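Long-range contacts in glycosyl hydrolase (Rhizobium leguminosarum bv. trifolii, PDB 5NDX), which probably hydrolyses O-glycosidic bonds, as a family 39 glycoside hydrolase and the bacterial orthologue of human alpha-L-iduronidase: residues 406-411 against 519-524; 440-445 against 508-513. The protein carries 2 engineered substitutions. One frame throughout, in Å; residues are numbered along the deposited sequence.

Contact 1 (406-411 against 519-524); sequences GVSISL and LTQVLV. Unlike the reference sequence in segment 406-411: Val-407 (reference Leu).
From Val-407 with Val-524 to Leu-411 with Thr-520, the two strands run antiparallel as direct neighbours, their axes 4.7 Å apart at closest and 167° between their directions. Both N-H...O bonds form at each of the hydrogen-bonded pairs, which are Val-407 with Val-524, Ile-409 with Val-522 and Leu-411 with Thr-520. Ser-408 with Leu-523 and Ser-410 with Gln-521 are the non-hydrogen-bonded pairs between them. On the face that carries Ser-408, Ser-410 and Gln-521, the glutamine amide links both serines. Gln-521 has CG anti to the backbone N (chi1 -160°) and bends at chi2, which carries its amide across to the other strand. Gln-521 NE2 donates to Ser-408 OG at 2.9 Å, with the oxygen almost in the amide plane. Ser-410 OG donates to Gln-521 OE1 at 2.6 Å, on a lone pair of the amide oxygen. Held at both ends, the amide has little freedom to turn. Ser-408 OG is also bonded to Thr-374. Next to it, Leu-523 CD2 lies 3.3 Å from Ser-408 OG. Helix 364-372 covers part of this serine and glutamine face.

The other face is mainly apolar. Val-407 and Val-524 lie side by side and point the same way, with CG2 of Val-407 3.8 Å from CB of Val-524. Ile-409 pairs with Val-522, CB to CB 4.2 Å. At the end of the ladder, water 1 joins Leu-411 O to Thr-520 OG1, which is also held by Arg-444. This is a regular antiparallel beta ladder within the beta-sandwich that accompanies the TIM barrel in family 39 enzymes.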
ATOM      1  N   GLY A 406       1.905   7.529  23.992  1.00 41.34           N
ATOM      2  CA  GLY A 406       0.826   6.605  23.638  1.00 41.78           C
ATOM      3  C   GLY A 406       1.371   5.547  22.718  1.00 38.82           C
ATOM      4  O   GLY A 406       2.568   5.590  22.374  1.00 37.99           O
ATOM      5  N   VAL A 407       0.527   4.559  22.393  1.00 35.91           N
ATOM      6  CA  VAL A 407       0.990   3.421  21.629  1.00 34.67           C
ATOM      7  C   VAL A 407       0.059   3.094  20.475  1.00 32.40           C
ATOM      8  O   VAL A 407      -1.119   3.427  20.500  1.00 32.14           O
ATOM      9  CB  VAL A 407       1.253   2.185  22.520  1.00 37.36           C
ATOM     10  CG1 VAL A 407       2.265   2.543  23.600  1.00 38.46           C
ATOM     11  CG2 VAL A 407      -0.022   1.642  23.142  1.00 37.80           C
ATOM     12  N   SER A 408       0.639   2.462  19.459  1.00 30.79           N
ATOM     13  CA  SER A 408      -0.071   1.836  18.389  1.00 30.87           C
ATOM     14  C   SER A 408       0.484   0.441  18.284  1.00 29.37           C
ATOM     15  O   SER A 408       1.696   0.238  18.053  1.00 28.17           O
ATOM     16  CB  SER A 408       0.138   2.574  17.068  1.00 31.86           C
ATOM     17  OG  SER A 408      -0.589   1.928  16.012  1.00 31.59           O
ATOM     18  N   ILE A 409      -0.410  -0.528  18.420  1.00 28.62           N
ATOM     19  CA  ILE A 409      -0.048  -1.940  18.424  1.00 28.73           C
ATOM     20  C   ILE A 409      -0.853  -2.706  17.370  1.00 29.47           C
ATOM     21  O   ILE A 409      -2.094  -2.646  17.383  1.00 30.06           O
ATOM     22  CB  ILE A 409      -0.353  -2.544  19.779  1.00 29.12           C
ATOM     23  CG1 ILE A 409       0.493  -1.892  20.872  1.00 29.52           C
ATOM     24  CG2 ILE A 409      -0.113  -4.073  19.775  1.00 30.33           C
ATOM     25  CD1 ILE A 409      -0.115  -2.045  22.233  1.00 30.54           C
ATOM     26  N   SER A 410      -0.164  -3.394  16.463  1.00 28.91           N
ATOM     27  CA  SER A 410      -0.803  -4.328  15.556  1.00 29.44           C
ATOM     28  C   SER A 410      -0.754  -5.708  16.205  1.00 29.55           C
ATOM     29  O   SER A 410       0.326  -6.213  16.530  1.00 30.52           O
ATOM     30  CB  SER A 410      -0.118  -4.358  14.209  1.00 28.23           C
ATOM     31  OG  SER A 410      -0.237  -3.128  13.538  1.00 28.33           O
ATOM     32  N   LEU A 411      -1.913  -6.316  16.434  1.00 29.99           N
ATOM     33  CA  LEU A 411      -1.982  -7.713  16.911  1.00 30.51           C
ATOM     34  C   LEU A 411      -2.471  -8.582  15.719  1.00 30.73           C
ATOM     35  O   LEU A 411      -3.602  -8.403  15.209  1.00 30.29           O
ATOM     36  CB  LEU A 411      -2.920  -7.798  18.076  1.00 33.50           C
ATOM     37  CG  LEU A 411      -2.926  -9.146  18.786  1.00 37.88           C
ATOM     38  CD1 LEU A 411      -1.571  -9.446  19.432  1.00 39.50           C
ATOM     39  CD2 LEU A 411      -4.026  -9.138  19.830  1.00 39.55           C
ATOM     40  N   LEU A 519      -6.701  -9.133  12.040  1.00 28.47           N
ATOM     41  CA  LEU A 519      -5.757  -8.068  12.333  1.00 29.41           C
ATOM     42  C   LEU A 519      -6.477  -7.099  13.246  1.00 28.26           C
ATOM     43  O   LEU A 519      -7.565  -6.648  12.919  1.00 28.54           O
ATOM     44  CB  LEU A 519      -5.340  -7.334  11.046  1.00 28.82           C
ATOM     45  CG  LEU A 519      -4.314  -6.217  11.231  1.00 29.24           C
ATOM     46  CD1 LEU A 519      -3.003  -6.734  11.838  1.00 30.03           C
ATOM     47  CD2 LEU A 519      -4.011  -5.535   9.868  1.00 30.42           C
ATOM     48  N   THR A 520      -5.868  -6.784  14.362  1.00 27.86           N
ATOM     49  CA  THR A 520      -6.406  -5.835  15.315  1.00 28.94           C
ATOM     50  C   THR A 520      -5.394  -4.681  15.471  1.00 29.33           C
ATOM     51  O   THR A 520      -4.204  -4.920  15.644  1.00 28.32           O
ATOM     52  CB  THR A 520      -6.588  -6.461  16.689  1.00 28.97           C
ATOM     53  OG1 THR A 520      -7.362  -7.652  16.596  1.00 31.49           O
ATOM     54  CG2 THR A 520      -7.296  -5.540  17.671  1.00 29.47           C
ATOM     55  N   GLN A 521      -5.875  -3.440  15.463  1.00 28.87           N
ATOM     56  CA  GLN A 521      -4.991  -2.288  15.782  1.00 28.58           C
ATOM     57  C   GLN A 521      -5.491  -1.666  17.081  1.00 29.24           C
ATOM     58  O   GLN A 521      -6.679  -1.355  17.211  1.00 29.55           O
ATOM     59  CB  GLN A 521      -5.002  -1.281  14.635  1.00 28.83           C
ATOM     60  CG  GLN A 521      -3.818  -0.345  14.635  1.00 28.49           C
ATOM     61  CD  GLN A 521      -2.551  -1.036  14.249  1.00 30.29           C
ATOM     62  OE1 GLN A 521      -2.558  -2.071  13.553  1.00 31.36           O
ATOM     63  NE2 GLN A 521      -1.424  -0.471  14.675  1.00 30.12           N
ATOM     64  N   VAL A 522      -4.606  -1.580  18.076  1.00 29.68           N
ATOM     65  CA  VAL A 522      -4.926  -0.976  19.353  1.00 29.00           C
ATOM     66  C   VAL A 522      -4.169   0.380  19.418  1.00 31.12           C
ATOM     67  O   VAL A 522      -2.936   0.417  19.341  1.00 30.43           O
ATOM     68  CB  VAL A 522      -4.446  -1.866  20.486  1.00 30.24           C
ATOM     69  CG1 VAL A 522      -4.827  -1.254  21.841  1.00 30.40           C
ATOM     70  CG2 VAL A 522      -5.011  -3.312  20.313  1.00 29.98           C
ATOM     71  N   LEU A 523      -4.912   1.467  19.556  1.00 30.71           N
ATOM     72  CA  LEU A 523      -4.361   2.791  19.697  1.00 32.00           C
ATOM     73  C   LEU A 523      -4.710   3.249  21.084  1.00 33.21           C
ATOM     74  O   LEU A 523      -5.885   3.163  21.484  1.00 34.42           O
ATOM     75  CB  LEU A 523      -4.985   3.747  18.686  1.00 34.54           C
ATOM     76  CG  LEU A 523      -4.857   3.334  17.210  1.00 37.16           C
ATOM     77  CD1 LEU A 523      -5.672   4.249  16.287  1.00 41.32           C
ATOM     78  CD2 LEU A 523      -3.429   3.334  16.799  1.00 36.55           C
ATOM     79  N   VAL A 524      -3.694   3.651  21.838  1.00 31.14           N
ATOM     80  CA  VAL A 524      -3.882   4.231  23.166  1.00 32.94           C
ATOM     81  C   VAL A 524      -3.244   5.629  23.108  1.00 33.99           C
ATOM     82  O   VAL A 524      -2.024   5.741  22.978  1.00 32.58           O
ATOM     83  CB  VAL A 524      -3.213   3.410  24.238  1.00 33.74           C
ATOM     84  CG1 VAL A 524      -3.448   4.044  25.597  1.00 36.26           C
ATOM     85  CG2 VAL A 524      -3.762   1.972  24.254  1.00 33.79           C
TER
HETATM   86  O   HOH W   1      -5.974  -9.697  15.716  1.00 29.62           O

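Contact 2 (440-445 against 508-513); sequences ICLLRI and ISVDLD. Unlike the reference sequence in segment 440-445: Ile-440 (reference Leu).
Arg-444 reaches across to the backbone of Asp-513, while Ile-440 and Leu-442 pack on Ile-508, Val-510 and Leu-512. The strand axes stay 9.9 Å apart at closest and cross at -27°, too far for backbone pairing, so side chains, with one water, span the gap. Arg-444 starts with CB pointing toward the other strand. CG lies anti to the backbone N (chi1 174°), and the chain then bends at chi2 and chi3. CD passes the carbonyl of Leu-519, and NE is hydrogen-bonded to Thr-520 OG1 on strand 518-526. Beyond CZ, Arg-444 NH2 donates to Asp-513 O at 2.8 Å; the oxygen sits near the guanidinium edge, 24° out of its plane. Arg-444 NH1 adds a weak bond to Asp-513 O at 3.2 Å. Water 2, in the guanidinium plane, links NH1 to Asp-513 OD2. Asp-446 makes a salt bridge with NH1, and the Asp-513 carboxylate pairs with Arg-423.

Toward Ile-440 the contact is apolar. Ile-440 and Ile-508 meet tip to tip, with Ile-440 CD1 3.9 Å from Ile-508 CD1. The side chains of Leu-442 and Val-510 slide past each other in opposite directions, with Leu-442 CD1 4.2 Å from Val-510 CG2. Leu-442 CD1 also comes to 4.4 Å from Leu-512 CD2. Aligned packing of two strands at a small angle, with apolar side chains filling the gap, is characteristic of facing layers in a beta-sandwich.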
ATOM      1  N   ILE A 440      -8.715   4.547  24.276  1.00 32.24           N
ATOM      2  CA  ILE A 440      -8.386   3.248  23.694  1.00 33.17           C
ATOM      3  C   ILE A 440      -9.298   3.034  22.485  1.00 31.78           C
ATOM      4  O   ILE A 440     -10.515   3.017  22.662  1.00 32.81           O
ATOM      5  CB  ILE A 440      -8.581   2.126  24.711  1.00 34.48           C
ATOM      6  CG1 ILE A 440      -7.756   2.410  25.975  1.00 36.13           C
ATOM      7  CG2 ILE A 440      -8.174   0.766  24.102  1.00 34.12           C
ATOM      8  CD1 ILE A 440      -8.107   1.461  27.143  1.00 38.78           C
ATOM      9  N   CYS A 441      -8.707   2.905  21.285  1.00 31.45           N
ATOM     10  CA  CYS A 441      -9.406   2.652  20.037  1.00 33.03           C
ATOM     11  C   CYS A 441      -8.979   1.284  19.549  1.00 33.51           C
ATOM     12  O   CYS A 441      -7.781   1.019  19.465  1.00 32.48           O
ATOM     13  CB  CYS A 441      -9.055   3.680  18.926  1.00 36.22           C
ATOM     14  SG  CYS A 441      -9.094   5.381  19.554  1.00 43.99           S
ATOM     15  N   LEU A 442      -9.965   0.419  19.277  1.00 31.55           N
ATOM     16  CA  LEU A 442      -9.714  -0.928  18.815  1.00 31.33           C
ATOM     17  C   LEU A 442     -10.300  -1.098  17.424  1.00 29.92           C
ATOM     18  O   LEU A 442     -11.502  -1.032  17.261  1.00 31.75           O
ATOM     19  CB  LEU A 442     -10.347  -1.927  19.764  1.00 30.37           C
ATOM     20  CG  LEU A 442     -10.001  -1.743  21.237  1.00 32.28           C
ATOM     21  CD1 LEU A 442     -10.945  -2.569  22.088  1.00 33.58           C
ATOM     22  CD2 LEU A 442      -8.549  -2.070  21.539  1.00 33.28           C
ATOM     23  N   LEU A 443      -9.450  -1.273  16.431  1.00 29.63           N
ATOM     24  CA  LEU A 443      -9.878  -1.501  15.058  1.00 29.99           C
ATOM     25  C   LEU A 443      -9.643  -2.993  14.701  1.00 29.76           C
ATOM     26  O   LEU A 443      -8.628  -3.567  15.110  1.00 28.06           O
ATOM     27  CB  LEU A 443      -9.061  -0.640  14.128  1.00 31.40           C
ATOM     28  CG  LEU A 443      -9.170   0.851  14.342  1.00 33.38           C
ATOM     29  CD1 LEU A 443      -8.020   1.556  13.670  1.00 34.86           C
ATOM     30  CD2 LEU A 443     -10.478   1.309  13.716  1.00 35.55           C
ATOM     31  N   ARG A 444     -10.552  -3.573  13.920  1.00 28.02           N
ATOM     32  CA  ARG A 444     -10.540  -4.998  13.623  1.00 29.09           C
ATOM     33  C   ARG A 444     -10.928  -5.273  12.197  1.00 28.35           C
ATOM     34  O   ARG A 444     -11.923  -4.720  11.676  1.00 29.21           O
ATOM     35  CB  ARG A 444     -11.526  -5.725  14.551  1.00 29.54           C
ATOM     36  CG  ARG A 444     -11.792  -7.217  14.318  1.00 29.76           C
ATOM     37  CD  ARG A 444     -10.566  -8.072  14.425  1.00 30.05           C
ATOM     38  NE  ARG A 444     -10.007  -8.116  15.758  1.00 30.34           N
ATOM     39  CZ  ARG A 444     -10.548  -8.767  16.804  1.00 30.01           C
ATOM     40  NH1 ARG A 444     -11.694  -9.419  16.715  1.00 30.35           N
ATOM     41  NH2 ARG A 444      -9.923  -8.756  17.965  1.00 30.83           N
ATOM     42  N   ILE A 445     -10.123  -6.125  11.584  1.00 27.24           N
ATOM     43  CA  ILE A 445     -10.435  -6.776  10.341  1.00 27.52           C
ATOM     44  C   ILE A 445     -10.547  -8.291  10.626  1.00 28.38           C
ATOM     45  O   ILE A 445      -9.564  -8.930  10.955  1.00 26.71           O
ATOM     46  CB  ILE A 445      -9.367  -6.554   9.240  1.00 26.70           C
ATOM     47  CG1 ILE A 445      -9.115  -5.067   9.048  1.00 26.71           C
ATOM     48  CG2 ILE A 445      -9.859  -7.178   7.927  1.00 26.40           C
ATOM     49  CD1 ILE A 445      -7.898  -4.754   8.218  1.00 27.23           C
ATOM     50  N   ILE A 508      -3.154   0.760  31.050  1.00 45.46           N
ATOM     51  CA  ILE A 508      -4.512   0.393  30.616  1.00 42.98           C
ATOM     52  C   ILE A 508      -4.515  -1.108  30.368  1.00 40.59           C
ATOM     53  O   ILE A 508      -3.475  -1.730  30.259  1.00 39.53           O
ATOM     54  CB  ILE A 508      -5.020   1.156  29.379  1.00 43.57           C
ATOM     55  CG1 ILE A 508      -4.216   0.826  28.119  1.00 45.33           C
ATOM     56  CG2 ILE A 508      -5.042   2.655  29.616  1.00 46.68           C
ATOM     57  CD1 ILE A 508      -4.704  -0.391  27.343  1.00 47.69           C
ATOM     58  N   SER A 509      -5.690  -1.687  30.299  1.00 39.26           N
ATOM     59  CA  SER A 509      -5.805  -3.064  29.913  1.00 39.53           C
ATOM     60  C   SER A 509      -7.146  -3.318  29.264  1.00 37.52           C
ATOM     61  O   SER A 509      -8.115  -2.599  29.540  1.00 36.20           O
ATOM     62  CB  SER A 509      -5.578  -3.990  31.127  1.00 39.72           C
ATOM     63  OG  SER A 509      -6.641  -3.908  32.080  1.00 40.95           O
ATOM     64  N   VAL A 510      -7.174  -4.377  28.454  1.00 36.59           N
ATOM     65  CA  VAL A 510      -8.335  -4.796  27.713  1.00 35.90           C
ATOM     66  C   VAL A 510      -8.278  -6.285  27.346  1.00 34.28           C
ATOM     67  O   VAL A 510      -7.197  -6.852  27.147  1.00 32.83           O
ATOM     68  CB  VAL A 510      -8.523  -3.896  26.466  1.00 38.36           C
ATOM     69  CG1 VAL A 510      -7.411  -4.096  25.466  1.00 36.80           C
ATOM     70  CG2 VAL A 510      -9.886  -4.125  25.838  1.00 39.97           C
ATOM     71  N   ASP A 511      -9.445  -6.914  27.312  1.00 33.84           N
ATOM     72  CA  ASP A 511      -9.575  -8.292  26.847  1.00 35.29           C
ATOM     73  C   ASP A 511      -9.908  -8.255  25.375  1.00 35.66           C
ATOM     74  O   ASP A 511     -10.734  -7.459  24.951  1.00 35.42           O
ATOM     75  CB  ASP A 511     -10.641  -9.040  27.587  1.00 37.21           C
ATOM     76  CG  ASP A 511     -10.209  -9.448  29.029  1.00 41.61           C
ATOM     77  OD1 ASP A 511      -9.026  -9.809  29.258  1.00 41.98           O
ATOM     78  OD2 ASP A 511     -11.078  -9.424  29.926  1.00 46.64           O
ATOM     79  N   LEU A 512      -9.248  -9.107  24.601  1.00 34.41           N
ATOM     80  CA  LEU A 512      -9.546  -9.225  23.200  1.00 34.22           C
ATOM     81  C   LEU A 512      -9.818 -10.677  22.872  1.00 32.70           C
ATOM     82  O   LEU A 512      -9.102 -11.568  23.280  1.00 31.91           O
ATOM     83  CB  LEU A 512      -8.360  -8.748  22.389  1.00 34.58           C
ATOM     84  CG  LEU A 512      -7.911  -7.300  22.544  1.00 37.03           C
ATOM     85  CD1 LEU A 512      -6.535  -7.120  21.944  1.00 37.08           C
ATOM     86  CD2 LEU A 512      -8.913  -6.416  21.826  1.00 39.48           C
ATOM     87  N   ASP A 513     -10.861 -10.879  22.102  1.00 33.82           N
ATOM     88  CA  ASP A 513     -11.148 -12.144  21.433  1.00 33.59           C
ATOM     89  C   ASP A 513     -10.510 -12.030  20.066  1.00 32.78           C
ATOM     90  O   ASP A 513     -10.802 -11.085  19.318  1.00 35.65           O
ATOM     91  CB  ASP A 513     -12.653 -12.321  21.330  1.00 35.87           C
ATOM     92  CG  ASP A 513     -13.028 -13.424  20.361  1.00 39.65           C
ATOM     93  OD1 ASP A 513     -12.779 -14.616  20.724  1.00 38.56           O
ATOM     94  OD2 ASP A 513     -13.479 -13.061  19.214  1.00 39.53           O
TER
HETATM   95  O   HOH W   2     -13.809 -10.516  18.207  1.00 31.22           O

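Overall arrangement
Both contacts belong to the same beta-sandwich, with centres about 8 Å apart and away from the ligand pockets. Contact 1 joins adjacent strands within a layer, and every residue touching there is buried. Contact 2 joins strands facing each other, and it runs from a buried apolar end to an exposed one at Asp-513. The chemistry follows: a backbone ladder with an amide link in contact 1, aliphatic packing closed by a charged group in contact 2. Strands 436-445 and 518-526 are neighbours, joined by Gln-521 N to Leu-443 O at 2.8 Å. Strand 508-516 leads directly into 518-526. Both segments of contact 2 lie between those of contact 1, so it is nested in that loop.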